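Local coordinates for uncharacterized protein (Staphylococcus aureus subsp. aureus, PDB 3QFK), which is of uncharacterised function but belongs to the two-domain 5'-nucleotidase-like proteins, with a calcineurin-like metallophosphoesterase domain that holds zinc and manganese, at residues P387-V392 and V474-A479. Sequence-based numbering, arbitrary orientation.
Sequences PNTFKV and VNNYRA. With AKG (2-oxoglutaric acid), chain D.
T389 and N476 grip each other where strand 390-396 begins and strand 469-475 gives way to a helix. The backbone N of T389 donates to OD1 of N476 at 2.9 Å, approaching from above the carbonyl plane, while N476 N returns a 2.8 Å bond to T389 O. With CG between its backbone N and carbonyl carbon (chi1 69°), N476 turns its amide back across the junction, and OD1 also lies against CB of N388, whose amide plane is tilted 68° from that of N476. K391 and V474 form a hydrogen-bonded pair, K391 N to V474 O spanning 2.9 Å. The F390 ring slants across N475, CE2 3.8 Å from CB, with V474 O at the ring's edge. N475 N-caps the following helix, its OD1 accepting from R478 N at 2.8 Å. N388 extends ND2 to O4 of the bound 2-oxoglutaric acid (3.1 Å) and, weakly, to O3. One face of the Y477 ring receives the ligand's C4, 3.5 Å above its centre, and the ring of W170 meets it nearly parallel. The start of one strand and the capped helix following the other thus form part of the C-terminal domain's side of the ligand pocket, facing the two-metal site of the calcineurin-like domain.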
# COMPACT_ATOMS: atom_id res chain seq x y z
N PRO A 387 2.52 -9.92 2.33
CA PRO A 387 3.51 -10.84 2.85
C PRO A 387 3.73 -10.66 4.35
O PRO A 387 4.85 -10.59 4.78
CB PRO A 387 4.77 -10.52 2.03
CG PRO A 387 4.64 -9.11 1.67
CD PRO A 387 3.16 -8.75 1.69
N ASN A 388 2.67 -10.63 5.15
CA ASN A 388 2.81 -10.46 6.58
C ASN A 388 3.12 -11.78 7.28
O ASN A 388 2.60 -12.82 6.90
CB ASN A 388 1.51 -9.94 7.20
CG ASN A 388 1.04 -8.62 6.58
OD1 ASN A 388 1.83 -7.83 6.13
ND2 ASN A 388 -0.28 -8.39 6.59
N THR A 389 3.97 -11.72 8.31
CA THR A 389 4.23 -12.86 9.16
C THR A 389 3.47 -12.53 10.47
O THR A 389 2.76 -11.50 10.53
CB THR A 389 5.71 -13.12 9.38
OG1 THR A 389 6.30 -11.99 10.02
CG2 THR A 389 6.44 -13.41 8.04
N PHE A 390 3.61 -13.35 11.50
CA PHE A 390 2.84 -13.12 12.72
C PHE A 390 3.66 -13.13 14.00
O PHE A 390 4.77 -13.66 14.07
CB PHE A 390 1.69 -14.14 12.79
CG PHE A 390 0.81 -14.12 11.58
CD1 PHE A 390 1.16 -14.84 10.43
CD2 PHE A 390 -0.35 -13.36 11.55
CE1 PHE A 390 0.39 -14.80 9.29
CE2 PHE A 390 -1.16 -13.32 10.41
CZ PHE A 390 -0.79 -14.03 9.28
N LYS A 391 3.08 -12.51 15.02
CA LYS A 391 3.67 -12.45 16.34
C LYS A 391 2.61 -12.63 17.41
O LYS A 391 1.48 -12.16 17.25
CB LYS A 391 4.37 -11.10 16.54
CG LYS A 391 5.70 -10.98 15.74
CD LYS A 391 6.48 -9.73 16.10
CE LYS A 391 7.96 -9.83 15.63
NZ LYS A 391 8.04 -10.29 14.22
N VAL A 392 2.97 -13.32 18.48
CA VAL A 392 2.11 -13.51 19.64
C VAL A 392 2.68 -12.54 20.65
O VAL A 392 3.87 -12.61 20.99
CB VAL A 392 2.14 -14.92 20.22
CG1 VAL A 392 1.14 -15.00 21.39
CG2 VAL A 392 1.81 -15.95 19.17
N VAL A 474 -1.10 -11.43 16.29
CA VAL A 474 -1.42 -10.40 15.31
C VAL A 474 -0.42 -10.47 14.19
O VAL A 474 0.62 -11.11 14.35
CB VAL A 474 -1.32 -9.00 15.93
CG1 VAL A 474 -2.13 -8.95 17.21
CG2 VAL A 474 0.14 -8.65 16.21
N ASN A 475 -0.72 -9.84 13.05
CA ASN A 475 0.27 -9.82 11.94
C ASN A 475 1.41 -8.82 12.28
O ASN A 475 1.24 -7.99 13.17
CB ASN A 475 -0.39 -9.56 10.58
CG ASN A 475 -0.88 -8.14 10.41
OD1 ASN A 475 -0.21 -7.19 10.77
ND2 ASN A 475 -2.06 -7.99 9.81
N ASN A 476 2.54 -8.91 11.58
CA ASN A 476 3.70 -8.08 11.91
C ASN A 476 3.44 -6.60 11.70
O ASN A 476 4.00 -5.77 12.42
CB ASN A 476 4.95 -8.51 11.12
CG ASN A 476 4.83 -8.20 9.64
OD1 ASN A 476 4.12 -8.89 8.90
ND2 ASN A 476 5.52 -7.14 9.21
N TYR A 477 2.57 -6.28 10.76
CA TYR A 477 2.19 -4.88 10.51
C TYR A 477 1.58 -4.32 11.80
O TYR A 477 1.97 -3.26 12.28
CB TYR A 477 1.21 -4.81 9.34
CG TYR A 477 0.75 -3.43 8.94
CD1 TYR A 477 1.47 -2.68 8.00
CD2 TYR A 477 -0.45 -2.93 9.38
CE1 TYR A 477 1.03 -1.43 7.58
CE2 TYR A 477 -0.90 -1.67 8.97
CZ TYR A 477 -0.15 -0.93 8.07
OH TYR A 477 -0.60 0.29 7.65
N ARG A 478 0.62 -5.03 12.36
CA ARG A 478 0.01 -4.60 13.65
C ARG A 478 0.98 -4.53 14.77
O ARG A 478 0.87 -3.64 15.62
CB ARG A 478 -1.05 -5.57 14.14
CG ARG A 478 -2.28 -5.52 13.43
CD ARG A 478 -3.14 -4.30 13.80
NE ARG A 478 -4.32 -4.42 12.96
CZ ARG A 478 -4.47 -3.87 11.77
NH1 ARG A 478 -3.57 -3.03 11.28
NH2 ARG A 478 -5.58 -4.12 11.09
N ALA A 479 1.90 -5.50 14.82
CA ALA A 479 2.87 -5.59 15.92
C ALA A 479 3.72 -4.33 16.12
O ALA A 479 4.15 -4.07 17.23
CB ALA A 479 3.78 -6.84 15.76
C1 AKG D . -1.17 -1.26 2.73
O1 AKG D . -2.14 -1.53 1.99
O2 AKG D . -0.51 -0.21 2.56
C2 AKG D . -0.79 -2.17 3.82
O5 AKG D . 0.33 -2.04 4.30
C3 AKG D . -1.73 -3.24 4.34
C4 AKG D . -1.55 -3.53 5.83
C5 AKG D . -1.25 -4.99 6.09
O3 AKG D . -2.04 -5.66 6.80
O4 AKG D . -0.22 -5.48 5.60